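Local coordinates for protein serine acetyltransferase 1, putative (Entamoeba histolytica, PDB 7BW9) that probably catalyses the O-acetylation of serine, a step in cysteine biosynthesis, and is seen here with cysteine bound, at residues E101-K104 and Q105-A109. Sequence-based numbering, arbitrary orientation.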
ATOM      1  N   GLU A 101      17.151 -12.429  17.336  1.00 20.76           N
ATOM      2  CA  GLU A 101      18.343 -12.845  16.605  1.00 24.79           C
ATOM      3  C   GLU A 101      18.034 -13.058  15.130  1.00 21.79           C
ATOM      4  O   GLU A 101      18.871 -12.764  14.267  1.00 19.41           O
ATOM      5  CB  GLU A 101      18.933 -14.125  17.210  1.00 24.76           C
ATOM      6  CG  GLU A 101      19.383 -13.993  18.660  1.00 33.89           C
ATOM      7  CD  GLU A 101      20.132 -12.688  18.931  1.00 50.57           C
ATOM      8  OE1 GLU A 101      21.255 -12.512  18.392  1.00 53.75           O
ATOM      9  OE2 GLU A 101      19.588 -11.827  19.669  1.00 49.40           O
ATOM     10  N   LEU A 102      16.834 -13.571  14.826  1.00 19.20           N
ATOM     11  CA  LEU A 102      16.411 -13.745  13.434  1.00 20.91           C
ATOM     12  C   LEU A 102      16.221 -12.403  12.726  1.00 21.90           C
ATOM     13  O   LEU A 102      16.646 -12.232  11.573  1.00 18.28           O
ATOM     14  CB  LEU A 102      15.120 -14.571  13.379  1.00 23.10           C
ATOM     15  CG  LEU A 102      15.252 -16.085  13.619  1.00 22.64           C
ATOM     16  CD1 LEU A 102      13.885 -16.755  13.674  1.00 21.62           C
ATOM     17  CD2 LEU A 102      16.139 -16.759  12.571  1.00 19.61           C
ATOM     18  N   VAL A 103      15.587 -11.436  13.397  1.00 15.80           N
ATOM     19  CA  VAL A 103      15.390 -10.124  12.791  1.00 17.09           C
ATOM     20  C   VAL A 103      16.736  -9.463  12.510  1.00 17.18           C
ATOM     21  O   VAL A 103      16.941  -8.853  11.447  1.00 16.56           O
ATOM     22  CB  VAL A 103      14.490  -9.258  13.696  1.00 20.51           C
ATOM     23  CG1 VAL A 103      14.530  -7.802  13.265  1.00 14.97           C
ATOM     24  CG2 VAL A 103      13.046  -9.803  13.673  1.00 18.95           C
ATOM     25  N   LYS A 104      17.691  -9.614  13.437  1.00 15.01           N
ATOM     26  CA  LYS A 104      19.036  -9.082  13.217  1.00 19.65           C
ATOM     27  C   LYS A 104      19.654  -9.651  11.946  1.00 17.19           C
ATOM     28  O   LYS A 104      20.324  -8.933  11.196  1.00 13.21           O
ATOM     29  CB  LYS A 104      19.938  -9.394  14.413  1.00 21.49           C
ATOM     30  CG  LYS A 104      19.625  -8.615  15.681  1.00 24.13           C
ATOM     31  CD  LYS A 104      20.419  -9.201  16.856  1.00 25.29           C
ATOM     32  CE  LYS A 104      21.883  -8.806  16.783  1.00 28.29           C
ATOM     33  NZ  LYS A 104      22.673  -9.440  17.880  1.00 32.55           N
ATOM     34  N   GLN A 105      19.439 -10.939  11.687  1.00 12.82           N
ATOM     35  CA  GLN A 105      19.976 -11.519  10.463  1.00 16.71           C
ATOM     36  C   GLN A 105      19.228 -11.039   9.230  1.00 14.66           C
ATOM     37  O   GLN A 105      19.851 -10.842   8.183  1.00 15.39           O
ATOM     38  CB  GLN A 105      19.976 -13.036  10.567  1.00 17.61           C
ATOM     39  CG  GLN A 105      20.851 -13.519  11.724  1.00 18.14           C
ATOM     40  CD  GLN A 105      20.808 -15.023  11.867  1.00 27.65           C
ATOM     41  OE1 GLN A 105      21.844 -15.680  11.969  1.00 29.94           O
ATOM     42  NE2 GLN A 105      19.608 -15.579  11.850  1.00 24.46           N
ATOM     43  N   ASP A 106      17.909 -10.796   9.336  1.00 16.90           N
ATOM     44  CA  ASP A 106      17.203 -10.150   8.230  1.00 19.71           C
ATOM     45  C   ASP A 106      17.808  -8.779   7.925  1.00 15.36           C
ATOM     46  O   ASP A 106      17.982  -8.410   6.756  1.00 15.61           O
ATOM     47  CB  ASP A 106      15.704 -10.021   8.541  1.00 17.85           C
ATOM     48  CG  ASP A 106      14.995 -11.383   8.695  1.00 26.15           C
ATOM     49  OD1 ASP A 106      15.389 -12.388   8.033  1.00 24.19           O
ATOM     50  OD2 ASP A 106      14.024 -11.446   9.489  1.00 23.19           O
ATOM     51  N   ILE A 107      18.154  -8.020   8.970  1.00 20.33           N
ATOM     52  CA  ILE A 107      18.783  -6.711   8.781  1.00 16.31           C
ATOM     53  C   ILE A 107      20.127  -6.856   8.085  1.00 15.95           C
ATOM     54  O   ILE A 107      20.457  -6.085   7.173  1.00 18.45           O
ATOM     55  CB  ILE A 107      18.925  -5.996  10.137  1.00 15.82           C
ATOM     56  CG1 ILE A 107      17.555  -5.529  10.630  1.00 14.47           C
ATOM     57  CG2 ILE A 107      19.944  -4.857  10.054  1.00 16.00           C
ATOM     58  CD1 ILE A 107      17.483  -5.466  12.133  1.00 15.97           C
ATOM     59  N   ILE A 108      20.930  -7.827   8.515  1.00 18.17           N
ATOM     60  CA  ILE A 108      22.200  -8.100   7.844  1.00 18.86           C
ATOM     61  C   ILE A 108      21.960  -8.422   6.376  1.00 14.33           C
ATOM     62  O   ILE A 108      22.659  -7.913   5.493  1.00 15.29           O
ATOM     63  CB  ILE A 108      22.948  -9.249   8.545  1.00 19.73           C
ATOM     64  CG1 ILE A 108      23.422  -8.826   9.950  1.00 21.63           C
ATOM     65  CG2 ILE A 108      24.089  -9.762   7.663  1.00 18.53           C
ATOM     66  CD1 ILE A 108      24.076  -7.475  10.008  1.00 28.57           C
ATOM     67  N   ALA A 109      20.967  -9.277   6.101  1.00 15.82           N
ATOM     68  CA  ALA A 109      20.656  -9.663   4.725  1.00 16.35           C
ATOM     69  C   ALA A 109      20.248  -8.457   3.900  1.00 17.75           C
ATOM     70  O   ALA A 109      20.586  -8.364   2.712  1.00 14.83           O
ATOM     71  CB  ALA A 109      19.534 -10.707   4.700  1.00 12.47           C
TER
HETATM   72  O   HOH W   1      16.618 -14.016   9.773  1.00 15.60           O
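Leu102 and Asp106 are joined through the backbone, and apparently also through a water, within one turn of helix 96-113. The backbone bond runs from Asp106 N to Leu102 O at 2.9 Å. A water donates to Asp106 OD1 at 2.7 Å and lies only 2.5 Å from Leu102 O; that second distance is short, so the carbonyl oxygen probably accepts from both an amide and a water, though the exact water position is doubtful. The Asp106 side chain turns back over the preceding turn because its CG stands anti to the carbonyl carbon (chi1 -63°). Its carboxylate is further engaged by the backbone N of Phe176 through OD1 and by Arg137 of helix 128-144 through OD2.

Three more i to i+4 bonds continue the alpha-helical pattern. Ile107 N reaches Val103 O at 2.9 Å, while Ile108 N meets Lys104 O at 3.0 Å. The bond from Gln105 N to Glu101 O is longer, 3.2 Å, with an N-H...O angle of 148°.

Apolar packing between Val103 and Ile107 follows the same i to i+4 spacing. Val103 CG1 meets Ile107 CD1 at 3.9 Å; Phe46 touches both side chains, and helices 120-126 and 128-144 also pack on Ile107. Separately, three residues apart on the partly exposed flank, a Leu102 methyl rests in van der Waals contact beside the amide nitrogen of Gln105.

Charge pairing occupies another flank. A turn at the third torsion of Lys104 (75°) brings NZ back toward Glu101 OE1, 3.4 Å away, a weak hydrogen bond within a salt bridge; Asp19 also pairs with NZ, and Ser15 bonds Glu101 OE2. With Arg137 and the Phe176 amide at its two oxygens, the buried Asp106 carboxylate is probably stabilised as an anion, tying this helix both to helix 128-144 and to the start of the left-handed beta-helix.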